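PDB 3NIQ: guanidinopropionase from Pseudomonas aeruginosa, which catalyses the manganese-dependent hydrolysis of 3-guanidinopropanoate to beta-alanine and urea, working as a homohexamer of the arginase family. Local coordinates for residues S75-Y80 against G271-D276; L118-G123 against T301-L306; I132-G137 against N161-G166; R170-I173 against L177-P180; G205-V208 against E212-V215. All blocks are in the same frame, centred on the assembly; numbering follows the deposited sequence.

Contact 1: residues S75-Y80 against G271-D276; sequences SRIAPY and GLRGLD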
# COMPACT_ATOMS: atom_id res chain seq x y z
N SER A 75 -2.79 -31.92 15.73
CA SER A 75 -3.15 -33.28 15.38
C SER A 75 -1.92 -34.17 15.17
O SER A 75 -1.99 -35.39 15.29
CB SER A 75 -4.03 -33.26 14.13
OG SER A 75 -3.29 -32.87 12.99
N ARG A 76 -0.79 -33.54 14.87
CA ARG A 76 0.47 -34.25 14.58
C ARG A 76 0.35 -35.10 13.30
O ARG A 76 1.19 -35.96 13.04
CB ARG A 76 0.94 -35.05 15.80
CG ARG A 76 1.25 -34.15 17.01
CD ARG A 76 1.48 -34.97 18.27
NE ARG A 76 1.91 -34.14 19.41
CZ ARG A 76 3.17 -33.93 19.77
NH1 ARG A 76 4.18 -34.46 19.08
NH2 ARG A 76 3.44 -33.17 20.82
N ILE A 77 -0.68 -34.83 12.50
CA ILE A 77 -0.75 -35.39 11.16
C ILE A 77 0.43 -34.89 10.34
O ILE A 77 0.76 -33.70 10.36
CB ILE A 77 -2.08 -35.04 10.46
CG1 ILE A 77 -3.25 -35.61 11.27
CG2 ILE A 77 -2.07 -35.56 9.01
CD1 ILE A 77 -4.66 -35.08 10.90
N ALA A 78 1.08 -35.81 9.64
CA ALA A 78 2.15 -35.48 8.72
C ALA A 78 1.66 -35.93 7.35
O ALA A 78 1.88 -37.08 6.96
CB ALA A 78 3.45 -36.20 9.13
N PRO A 79 0.95 -35.04 6.62
CA PRO A 79 0.20 -35.42 5.42
C PRO A 79 1.05 -36.11 4.34
O PRO A 79 0.59 -37.07 3.71
CB PRO A 79 -0.35 -34.09 4.89
CG PRO A 79 0.50 -33.04 5.51
CD PRO A 79 0.89 -33.59 6.86
N TYR A 80 2.26 -35.61 4.13
CA TYR A 80 3.09 -36.11 3.05
C TYR A 80 3.66 -37.50 3.34
O TYR A 80 4.01 -38.20 2.40
CB TYR A 80 4.20 -35.11 2.73
CG TYR A 80 3.68 -33.69 2.70
CD1 TYR A 80 2.71 -33.29 1.77
CD2 TYR A 80 4.13 -32.76 3.63
CE1 TYR A 80 2.22 -31.98 1.76
CE2 TYR A 80 3.64 -31.47 3.64
CZ TYR A 80 2.69 -31.09 2.71
OH TYR A 80 2.20 -29.80 2.73
N GLY A 271 -11.95 -29.66 13.89
CA GLY A 271 -13.04 -30.48 14.43
C GLY A 271 -13.78 -31.32 13.39
O GLY A 271 -14.67 -32.11 13.73
N LEU A 272 -13.39 -31.17 12.12
CA LEU A 272 -13.94 -31.99 11.04
C LEU A 272 -13.18 -33.30 10.87
O LEU A 272 -13.50 -34.11 9.98
CB LEU A 272 -13.97 -31.21 9.73
CG LEU A 272 -14.85 -29.95 9.76
CD1 LEU A 272 -14.86 -29.25 8.40
CD2 LEU A 272 -16.26 -30.28 10.17
N ARG A 273 -12.16 -33.51 11.70
CA ARG A 273 -11.33 -34.69 11.60
C ARG A 273 -12.18 -35.97 11.77
O ARG A 273 -13.12 -36.00 12.58
CB ARG A 273 -10.25 -34.66 12.67
CG ARG A 273 -9.19 -35.72 12.48
CD ARG A 273 -8.32 -35.83 13.71
NE ARG A 273 -7.21 -36.74 13.46
CZ ARG A 273 -6.16 -36.85 14.27
NH1 ARG A 273 -6.10 -36.11 15.36
NH2 ARG A 273 -5.17 -37.70 13.98
N GLY A 274 -11.88 -36.99 10.98
CA GLY A 274 -12.63 -38.26 11.06
C GLY A 274 -13.77 -38.42 10.06
O GLY A 274 -14.19 -39.53 9.76
N LEU A 275 -14.29 -37.31 9.54
CA LEU A 275 -15.35 -37.38 8.56
C LEU A 275 -14.86 -38.02 7.28
O LEU A 275 -13.65 -38.07 7.01
CB LEU A 275 -15.89 -35.96 8.27
CG LEU A 275 -16.61 -35.30 9.46
CD1 LEU A 275 -17.00 -33.88 9.14
CD2 LEU A 275 -17.82 -36.07 9.91
N ASP A 276 -15.79 -38.51 6.47
CA ASP A 276 -15.43 -39.01 5.16
C ASP A 276 -15.32 -37.86 4.14
O ASP A 276 -16.28 -37.53 3.42
CB ASP A 276 -16.41 -40.10 4.69
CG ASP A 276 -16.04 -40.64 3.31
OD1 ASP A 276 -14.84 -40.66 3.00
OD2 ASP A 276 -16.95 -41.03 2.54

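Contact 2: residues L118-G123 against T301-L306; sequences LPLSVG and TMMFEL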
# COMPACT_ATOMS: atom_id res chain seq x y z
N LEU A 118 -8.12 -37.38 -4.56
CA LEU A 118 -8.93 -36.39 -3.86
C LEU A 118 -8.39 -34.99 -4.16
O LEU A 118 -7.21 -34.75 -3.97
CB LEU A 118 -8.93 -36.62 -2.35
CG LEU A 118 -9.34 -38.00 -1.82
CD1 LEU A 118 -9.47 -37.95 -0.31
CD2 LEU A 118 -10.65 -38.46 -2.46
N PRO A 119 -9.26 -34.08 -4.63
CA PRO A 119 -8.82 -32.73 -4.98
C PRO A 119 -8.86 -31.75 -3.80
O PRO A 119 -9.84 -31.65 -3.08
CB PRO A 119 -9.81 -32.31 -6.06
CG PRO A 119 -11.12 -32.99 -5.61
CD PRO A 119 -10.68 -34.31 -5.00
N LEU A 120 -7.78 -31.00 -3.65
CA LEU A 120 -7.74 -29.91 -2.70
C LEU A 120 -7.43 -28.68 -3.54
O LEU A 120 -6.32 -28.54 -4.04
CB LEU A 120 -6.67 -30.14 -1.62
CG LEU A 120 -6.48 -28.94 -0.67
CD1 LEU A 120 -7.80 -28.39 -0.13
CD2 LEU A 120 -5.58 -29.32 0.50
N SER A 121 -8.43 -27.82 -3.73
CA SER A 121 -8.39 -26.82 -4.80
C SER A 121 -8.37 -25.41 -4.25
O SER A 121 -8.95 -25.13 -3.18
CB SER A 121 -9.59 -26.99 -5.74
OG SER A 121 -9.62 -28.29 -6.30
N VAL A 122 -7.70 -24.52 -4.98
CA VAL A 122 -7.66 -23.09 -4.62
C VAL A 122 -8.26 -22.31 -5.77
O VAL A 122 -7.84 -22.47 -6.90
CB VAL A 122 -6.21 -22.62 -4.37
CG1 VAL A 122 -6.17 -21.13 -3.97
CG2 VAL A 122 -5.55 -23.48 -3.27
N GLY A 123 -9.28 -21.49 -5.49
CA GLY A 123 -9.88 -20.64 -6.52
C GLY A 123 -9.12 -19.32 -6.61
O GLY A 123 -8.12 -19.14 -5.90
N THR A 301 -2.77 -21.43 4.66
CA THR A 301 -2.86 -22.12 5.94
C THR A 301 -4.12 -22.99 6.05
O THR A 301 -4.05 -24.14 6.43
CB THR A 301 -2.80 -21.14 7.13
OG1 THR A 301 -1.69 -20.26 6.99
CG2 THR A 301 -2.62 -21.93 8.44
N MET A 302 -5.28 -22.45 5.68
CA MET A 302 -6.50 -23.26 5.65
C MET A 302 -6.34 -24.45 4.68
O MET A 302 -6.79 -25.57 4.97
CB MET A 302 -7.71 -22.40 5.30
CG MET A 302 -7.95 -21.25 6.29
SD MET A 302 -8.09 -21.81 8.00
CE MET A 302 -9.33 -23.11 7.86
N MET A 303 -5.64 -24.23 3.58
CA MET A 303 -5.35 -25.30 2.64
C MET A 303 -4.59 -26.42 3.37
O MET A 303 -4.96 -27.60 3.27
CB MET A 303 -4.49 -24.77 1.49
CG MET A 303 -4.25 -25.80 0.36
SD MET A 303 -3.32 -25.12 -1.00
CE MET A 303 -3.72 -26.33 -2.28
N PHE A 304 -3.55 -26.04 4.11
CA PHE A 304 -2.82 -27.02 4.92
C PHE A 304 -3.71 -27.70 5.97
O PHE A 304 -3.62 -28.92 6.15
CB PHE A 304 -1.60 -26.40 5.59
CG PHE A 304 -0.76 -27.39 6.34
CD1 PHE A 304 0.07 -28.27 5.66
CD2 PHE A 304 -0.83 -27.47 7.73
CE1 PHE A 304 0.83 -29.21 6.34
CE2 PHE A 304 -0.04 -28.43 8.42
CZ PHE A 304 0.77 -29.28 7.72
N GLU A 305 -4.54 -26.93 6.67
CA GLU A 305 -5.43 -27.53 7.69
C GLU A 305 -6.29 -28.62 7.03
O GLU A 305 -6.45 -29.71 7.57
CB GLU A 305 -6.36 -26.49 8.33
CG GLU A 305 -5.68 -25.32 9.02
CD GLU A 305 -5.18 -25.68 10.41
OE1 GLU A 305 -5.63 -26.71 10.96
OE2 GLU A 305 -4.34 -24.93 10.94
N LEU A 306 -6.84 -28.30 5.86
CA LEU A 306 -7.70 -29.21 5.09
C LEU A 306 -6.93 -30.40 4.52
O LEU A 306 -7.47 -31.52 4.47
CB LEU A 306 -8.38 -28.46 3.95
CG LEU A 306 -9.46 -27.47 4.35
CD1 LEU A 306 -9.78 -26.56 3.16
CD2 LEU A 306 -10.70 -28.17 4.88

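Contact 3: residues I132-G137 against N161-G166; sequences IFRALG and NPYTHG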
# COMPACT_ATOMS: atom_id res chain seq x y z
N ILE A 132 -16.33 -28.62 -10.32
CA ILE A 132 -15.78 -29.64 -9.42
C ILE A 132 -16.88 -30.64 -8.96
O ILE A 132 -16.70 -31.87 -9.07
CB ILE A 132 -15.09 -28.97 -8.19
CG1 ILE A 132 -13.92 -28.10 -8.65
CG2 ILE A 132 -14.61 -30.03 -7.16
CD1 ILE A 132 -13.08 -27.41 -7.49
N PHE A 133 -18.00 -30.11 -8.47
CA PHE A 133 -19.10 -30.97 -8.02
C PHE A 133 -19.70 -31.77 -9.18
O PHE A 133 -20.13 -32.91 -9.00
CB PHE A 133 -20.20 -30.14 -7.33
CG PHE A 133 -19.92 -29.79 -5.89
CD1 PHE A 133 -18.64 -29.87 -5.37
CD2 PHE A 133 -20.96 -29.37 -5.06
CE1 PHE A 133 -18.38 -29.56 -4.06
CE2 PHE A 133 -20.71 -29.04 -3.71
CZ PHE A 133 -19.42 -29.14 -3.21
N ARG A 134 -19.72 -31.18 -10.37
CA ARG A 134 -20.16 -31.90 -11.57
C ARG A 134 -19.32 -33.14 -11.81
O ARG A 134 -19.86 -34.18 -12.21
CB ARG A 134 -20.16 -30.98 -12.80
CG ARG A 134 -21.42 -30.10 -12.85
CD ARG A 134 -21.34 -29.06 -13.95
NE ARG A 134 -22.54 -28.24 -14.00
CZ ARG A 134 -22.77 -27.30 -14.93
NH1 ARG A 134 -21.85 -27.03 -15.85
NH2 ARG A 134 -23.89 -26.61 -14.91
N ALA A 135 -18.02 -33.06 -11.52
CA ALA A 135 -17.17 -34.25 -11.61
C ALA A 135 -17.32 -35.19 -10.43
O ALA A 135 -17.49 -36.41 -10.62
CB ALA A 135 -15.68 -33.87 -11.78
N LEU A 136 -17.26 -34.65 -9.21
CA LEU A 136 -17.18 -35.47 -8.00
C LEU A 136 -18.52 -36.02 -7.56
O LEU A 136 -18.56 -36.97 -6.78
CB LEU A 136 -16.55 -34.71 -6.80
CG LEU A 136 -15.18 -34.04 -6.89
CD1 LEU A 136 -14.58 -33.74 -5.49
CD2 LEU A 136 -14.22 -34.82 -7.74
N GLY A 137 -19.60 -35.37 -7.98
CA GLY A 137 -20.94 -35.76 -7.53
C GLY A 137 -21.73 -36.46 -8.63
O GLY A 137 -22.93 -36.63 -8.52
N ASN A 161 -28.96 -15.40 -16.48
CA ASN A 161 -27.63 -15.95 -16.31
C ASN A 161 -27.61 -16.79 -15.03
O ASN A 161 -27.70 -16.26 -13.91
CB ASN A 161 -26.60 -14.81 -16.25
CG ASN A 161 -26.60 -13.97 -17.51
OD1 ASN A 161 -26.09 -14.39 -18.54
ND2 ASN A 161 -27.17 -12.77 -17.44
N PRO A 162 -27.57 -18.12 -15.19
CA PRO A 162 -27.72 -19.00 -14.03
C PRO A 162 -26.39 -19.35 -13.36
O PRO A 162 -26.38 -20.09 -12.37
CB PRO A 162 -28.35 -20.26 -14.65
CG PRO A 162 -27.86 -20.30 -16.04
CD PRO A 162 -27.56 -18.87 -16.46
N TYR A 163 -25.29 -18.82 -13.89
CA TYR A 163 -23.96 -19.17 -13.40
C TYR A 163 -23.17 -17.95 -12.95
O TYR A 163 -22.66 -17.20 -13.77
CB TYR A 163 -23.19 -19.92 -14.47
CG TYR A 163 -23.92 -21.15 -14.96
CD1 TYR A 163 -24.25 -22.17 -14.06
CD2 TYR A 163 -24.27 -21.30 -16.31
CE1 TYR A 163 -24.91 -23.30 -14.49
CE2 TYR A 163 -24.94 -22.46 -16.75
CZ TYR A 163 -25.25 -23.44 -15.82
OH TYR A 163 -25.91 -24.59 -16.20
N THR A 164 -23.10 -17.75 -11.63
CA THR A 164 -22.24 -16.71 -11.05
C THR A 164 -21.68 -17.31 -9.77
O THR A 164 -22.13 -18.38 -9.33
CB THR A 164 -23.02 -15.44 -10.65
OG1 THR A 164 -23.81 -15.73 -9.50
CG2 THR A 164 -23.92 -14.94 -11.79
N HIS A 165 -20.72 -16.63 -9.17
CA HIS A 165 -20.18 -17.08 -7.90
C HIS A 165 -21.25 -17.09 -6.80
O HIS A 165 -21.03 -17.63 -5.72
CB HIS A 165 -18.95 -16.25 -7.49
CG HIS A 165 -19.25 -14.81 -7.20
ND1 HIS A 165 -18.40 -14.00 -6.47
CD2 HIS A 165 -20.31 -14.03 -7.54
CE1 HIS A 165 -18.91 -12.79 -6.38
NE2 HIS A 165 -20.08 -12.78 -7.02
N GLY A 166 -22.41 -16.51 -7.09
CA GLY A 166 -23.52 -16.50 -6.14
C GLY A 166 -24.59 -17.56 -6.40
O GLY A 166 -25.56 -17.63 -5.66

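Contact 4: residues R170-I173 against L177-P180; sequences RRAI and LLDP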
# COMPACT_ATOMS: atom_id res chain seq x y z
N ARG A 170 -26.98 -23.67 -5.59
CA ARG A 170 -28.33 -23.84 -6.08
C ARG A 170 -28.29 -24.75 -7.30
O ARG A 170 -29.02 -25.75 -7.36
CB ARG A 170 -28.97 -22.51 -6.43
CG ARG A 170 -30.38 -22.67 -7.05
CD ARG A 170 -31.16 -21.39 -6.89
NE ARG A 170 -32.55 -21.57 -7.25
CZ ARG A 170 -33.55 -20.94 -6.64
NH1 ARG A 170 -33.31 -20.09 -5.63
NH2 ARG A 170 -34.78 -21.18 -7.03
N ARG A 171 -27.43 -24.41 -8.25
CA ARG A 171 -27.17 -25.27 -9.41
C ARG A 171 -26.81 -26.68 -9.01
O ARG A 171 -27.35 -27.63 -9.58
CB ARG A 171 -26.03 -24.71 -10.26
CG ARG A 171 -26.33 -23.40 -10.92
CD ARG A 171 -27.55 -23.50 -11.85
NE ARG A 171 -28.10 -22.17 -11.88
CZ ARG A 171 -29.17 -21.77 -11.20
NH1 ARG A 171 -29.89 -22.63 -10.51
NH2 ARG A 171 -29.52 -20.51 -11.26
N ALA A 172 -25.92 -26.82 -8.03
CA ALA A 172 -25.46 -28.16 -7.59
C ALA A 172 -26.61 -29.03 -7.07
O ALA A 172 -26.65 -30.22 -7.33
CB ALA A 172 -24.41 -28.03 -6.54
N ILE A 173 -27.50 -28.41 -6.30
CA ILE A 173 -28.68 -29.10 -5.75
C ILE A 173 -29.67 -29.46 -6.88
O ILE A 173 -30.09 -30.59 -6.97
CB ILE A 173 -29.33 -28.23 -4.64
CG1 ILE A 173 -28.39 -28.17 -3.43
CG2 ILE A 173 -30.74 -28.78 -4.25
CD1 ILE A 173 -28.74 -27.14 -2.39
N LEU A 177 -26.20 -32.99 -7.49
CA LEU A 177 -24.80 -33.25 -7.13
C LEU A 177 -24.53 -33.06 -5.66
O LEU A 177 -23.60 -33.64 -5.10
CB LEU A 177 -23.87 -32.31 -7.92
CG LEU A 177 -24.11 -32.25 -9.43
CD1 LEU A 177 -23.46 -30.98 -10.00
CD2 LEU A 177 -23.55 -33.52 -10.13
N LEU A 178 -25.33 -32.20 -5.05
CA LEU A 178 -25.20 -31.85 -3.66
C LEU A 178 -26.51 -32.22 -2.96
O LEU A 178 -27.58 -31.79 -3.37
CB LEU A 178 -24.94 -30.35 -3.51
CG LEU A 178 -24.94 -29.74 -2.09
CD1 LEU A 178 -23.86 -30.36 -1.23
CD2 LEU A 178 -24.82 -28.20 -2.13
N ASP A 179 -26.38 -33.00 -1.89
CA ASP A 179 -27.53 -33.40 -1.08
C ASP A 179 -27.83 -32.28 -0.05
O ASP A 179 -27.10 -32.09 0.91
CB ASP A 179 -27.23 -34.76 -0.40
CG ASP A 179 -28.34 -35.21 0.56
OD1 ASP A 179 -29.36 -34.52 0.68
OD2 ASP A 179 -28.16 -36.25 1.21
N PRO A 180 -28.94 -31.55 -0.25
CA PRO A 180 -29.20 -30.41 0.63
C PRO A 180 -29.42 -30.77 2.12
O PRO A 180 -29.11 -29.95 2.98
CB PRO A 180 -30.46 -29.77 0.01
CG PRO A 180 -31.11 -30.84 -0.74
CD PRO A 180 -30.01 -31.74 -1.25
O HOH W 1 -29.78 -32.59 -5.01

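Contact 5: residues G205-V208 against E212-V215; sequences GIRV and EEFV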
# COMPACT_ATOMS: atom_id res chain seq x y z
N GLY A 205 -34.06 -27.70 2.80
CA GLY A 205 -33.68 -28.31 4.08
C GLY A 205 -32.22 -28.09 4.45
O GLY A 205 -31.66 -28.85 5.24
N ILE A 206 -31.58 -27.09 3.85
CA ILE A 206 -30.18 -26.80 4.17
C ILE A 206 -30.09 -26.27 5.60
O ILE A 206 -30.90 -25.44 6.02
CB ILE A 206 -29.57 -25.77 3.19
CG1 ILE A 206 -29.58 -26.32 1.76
CG2 ILE A 206 -28.13 -25.37 3.61
CD1 ILE A 206 -29.36 -25.22 0.70
N ARG A 207 -29.13 -26.76 6.36
CA ARG A 207 -28.90 -26.15 7.66
C ARG A 207 -28.04 -24.89 7.49
O ARG A 207 -26.91 -24.95 6.98
CB ARG A 207 -28.21 -27.12 8.62
CG ARG A 207 -27.89 -26.52 10.01
CD ARG A 207 -29.19 -26.32 10.84
NE ARG A 207 -28.87 -26.08 12.25
CZ ARG A 207 -28.79 -24.88 12.81
NH1 ARG A 207 -29.04 -23.79 12.09
NH2 ARG A 207 -28.46 -24.77 14.09
N VAL A 208 -28.59 -23.75 7.92
CA VAL A 208 -27.89 -22.46 7.77
C VAL A 208 -27.57 -21.90 9.12
O VAL A 208 -28.46 -21.54 9.89
CB VAL A 208 -28.72 -21.43 6.97
CG1 VAL A 208 -27.97 -20.12 6.90
CG2 VAL A 208 -28.99 -21.94 5.55
N GLU A 212 -24.78 -14.79 13.50
CA GLU A 212 -25.41 -14.54 14.80
C GLU A 212 -25.56 -15.83 15.58
O GLU A 212 -25.24 -15.88 16.77
CB GLU A 212 -26.77 -13.86 14.65
CG GLU A 212 -26.72 -12.42 14.12
CD GLU A 212 -26.30 -12.30 12.64
OE1 GLU A 212 -26.60 -13.21 11.82
OE2 GLU A 212 -25.66 -11.28 12.29
N GLU A 213 -26.00 -16.89 14.91
CA GLU A 213 -26.22 -18.19 15.58
C GLU A 213 -24.90 -18.88 15.91
O GLU A 213 -24.77 -19.54 16.95
CB GLU A 213 -27.13 -19.11 14.74
CG GLU A 213 -27.44 -20.44 15.46
CD GLU A 213 -28.32 -21.39 14.66
OE1 GLU A 213 -28.49 -21.21 13.42
OE2 GLU A 213 -28.86 -22.32 15.28
N PHE A 214 -23.90 -18.69 15.05
CA PHE A 214 -22.55 -19.16 15.34
C PHE A 214 -22.02 -18.53 16.62
O PHE A 214 -21.40 -19.21 17.44
CB PHE A 214 -21.59 -18.83 14.19
CG PHE A 214 -20.14 -18.99 14.56
CD1 PHE A 214 -19.66 -20.21 15.04
CD2 PHE A 214 -19.24 -17.92 14.46
CE1 PHE A 214 -18.33 -20.38 15.39
CE2 PHE A 214 -17.89 -18.08 14.80
CZ PHE A 214 -17.43 -19.32 15.27
N VAL A 215 -22.26 -17.24 16.79
CA VAL A 215 -21.88 -16.54 18.02
C VAL A 215 -22.66 -17.06 19.26
O VAL A 215 -22.07 -17.33 20.30
CB VAL A 215 -22.01 -15.00 17.85
CG1 VAL A 215 -21.96 -14.28 19.22
CG2 VAL A 215 -20.89 -14.47 16.92

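Contact 1: residues S75-Y80 against G271-D276
Ser75 and Arg273 mark the nearest approach of two non-repetitive backbones, their CA atoms 9.1 Å apart, so that side chains alone close the gap. On one side an ST turn, in which Ile77 N donates to Ser75 OG (3.3 Å), comes just before Ala78 at the N-cap of helix 79-82. On the other, Leu272 to Leu275 form a type II beta turn with Gly274 at positive phi, and Arg273 projects from its second position. With CG anti to the backbone N (chi1 -169°) and the chain extended as far as NE, Arg273 reaches straight across. Its guanidinium then lies against carbon: Ile77 CD1 sits 3.7 Å above the plane, displaced from the centre of the group, and Ser75 CB approaches the same face, 3.7 Å from Arg273 NH1. Ile77 CG1 comes within 3.9 Å of Arg273 NH2. The contact across the segments is thus a flat cation resting on aliphatic groups, while its charge is met by Glu312 of helix 294-317, which forms a salt bridge with NH2. That helix also packs against Ile77 through Glu312 and against Arg273 through Leu309, joining the loop before helix 79-82 to the turn between helix 262-270 and strand 277-283.

Contact 2: residues L118-G123 against T301-L306
Leu120 and Met303 bring together an inner strand and the last helix of the arginase fold, a parallel beta sheet flanked by helices. Strand 118-123 and helix segment 301-306 run nearly antiparallel, at 169°, with their axes 9.5 Å apart. All four residues that touch are buried.

The apolar contacts fall into two groups. In the first, the branched end of Leu120 straddles the helix surface: CD2 rests on Met303 CG at 3.8 Å, while CD1 goes to Leu306 CB at 4.1 Å. Leu120 CG stands anti to its own backbone N (chi1 174°), which carries the fork out from the strand toward the helix. The second group belongs to the far end of Met303. Its chain is extended throughout, and it lies across Val122 at about a right angle, with Met303 SD 3.6 Å from Val122 CG2. The sulfur and methyl of Met303 thus reach past Leu120 to Val122, two residues on.

Polar atoms play a smaller part. Ser121, between the two apolar residues, points away from the helix, and its hydroxyl is hydrogen-bonded to Tyr109 OH. Glu305, on another side of the helix, forms a salt bridge with Arg270 and hydrogen bonds with His72 and Gln266. Leu39 of strand 37-42 and Ala280 of strand 277-283 border Leu120 within the sheet. At the two closest points, Leu120 CD2 lies 3.3 Å from Met303 O, and Val122 CG2 lies 3.5 Å from Met303 CE.

Contact 3: residues I132-G137 against N161-G166
Arg134 and Tyr163 meet by their side-chain ends alone, across backbones whose nearest CA atoms stand 13.4 Å apart. The close part of the contact is a single point: Arg134 NH2 lies 3.1 Å from Tyr163 OH in a weak hydrogen bond, bent to 134° at the hydrogen. The hydroxyl oxygen sits in the guanidinium plane, at its edge. Arg134 NH2 comes obliquely to the ring, 3.5 Å from Tyr163 CE1; the guanidinium and ring planes are 88° apart. Arg134 covers the distance with a chain extended from CG to NE, leaving helix 129-136 almost at a right angle to the tyrosine side chain. Pro162 of the same loop lies over one face of the ring, its CG 3.6 Å above the plane of Tyr163.

Beyond this point the contact is loose. It buries only 65 Å² near the surface, and both residues remain partly exposed. The stronger polar partner of Arg134 is Glu175, which forms a salt bridge with NE. Here the weak bond links helix 129-136 to the loop between strand 142-147 and helix 168-174, one of the long strand-to-helix loops of the arginase fold; the manganese ligands Asp148, His150 and Asp152 lie earlier in that loop.

Contact 4: residues R170-I173 against L177-P180
The end of helix 168-174 and the short strand 178-179 form a tight helix-to-strand turn, and Ala172 O is the atom on which it closes. This carbonyl oxygen accepts two backbone N-H groups. Leu177 N comes nearly head-on to Ala172 O at 2.8 Å, with a C=O...N angle of 166°, whereas Leu178 N, 3.3 Å from Ala172 O, stands well above the carbonyl plane. A water forms a second link, donating to Ile173 O (2.8 Å) and to Leu178 O (2.9 Å), and so bridges two carbonyl oxygens, one from the helix and one from the strand.

In the arginase fold this turn lies on the way from the loop and helix after strand 142-147 to the next sheet strand, 183-188. Phe200 and Cys204 of helix 199-204 touch Ile173; Phe133 of helix 129-136 touches Ala172.

Side chains fill the angle between the helix and the strand. Leu178, with CG anti to the backbone N (chi1 172°), slants across Ile173 and sets CD2 3.8 Å from Ile173 CG1; its CB rests on Ala172 CB at 3.9 Å. The same isoleucine branch runs on to the proline, with Ile173 CD1 4.0 Å from Pro180 CB, while the CG2 branch lies near Pro180 CG.

Contact 5: residues G205-V208 against E212-V215
Arg207 reaches from the beginning of strand 207-210 to Glu213, in the first turn of the helix that follows, and the course of its side chain explains the contact. From CB, the chain leaves with CG anti to the backbone N. A turn about the CB-CG bond (chi2 71°) then swings CD out of line and sends the outer half toward the helix. On its way the side chain touches Val184 of strand 183-188 and Val229 of helix 211-230. NE is taken by Glu225, farther along the same helix, in a salt bridge. Beyond CZ the two terminal nitrogens divide the carboxylate of Glu213 between them: Arg207 NH1 donates to Glu213 OE1 at 3.0 Å and Arg207 NH2 to Glu213 OE2 at 2.8 Å, both nearly straight.

Both oxygens lie close to the guanidinium plane, so this is an end-on bidentate salt bridge, but the two flat groups are twisted 39° apart. OE1 is met on its syn side, while OE2 is approached from above the carboxylate plane. Glu213 comes from the opposite direction with its chain extended beyond CG. Three N-H donors of one guanidinium are thus directed at two carboxylates, which would be expected to fix its rotation.

Glu212, the residue before it, turns instead to a neighbouring subunit, where it forms a salt bridge with Arg270 of that subunit. The bridge between Arg207 and Glu213 spans the sharp turn from the outermost strand of the parallel sheet into helix 211-230, a strand-to-helix connection of the alpha/beta arginase fold.

How the contacts relate
The five contacts sit around one parallel sheet and differ in how they touch one another. Contacts 1 and 2 meet on Phe304, whose CE1 lies 3.9 Å from Tyr80 OH. Contacts 2 and 3 meet where helix 129-136 packs on strand 118-123, with Pro119 CG 3.5 Å from Leu136 CD1. Contacts 3 and 4, centres 9 Å apart, are joined by a probable hydrogen bond from Arg171 NE to Pro162 O, and contact 4 reaches contact 5 through Ile173 and Ile206. Contact 1 lies away from the manganese site, whereas side chains of Leu178 and Val208 each lie about 12 Å from a manganese ion.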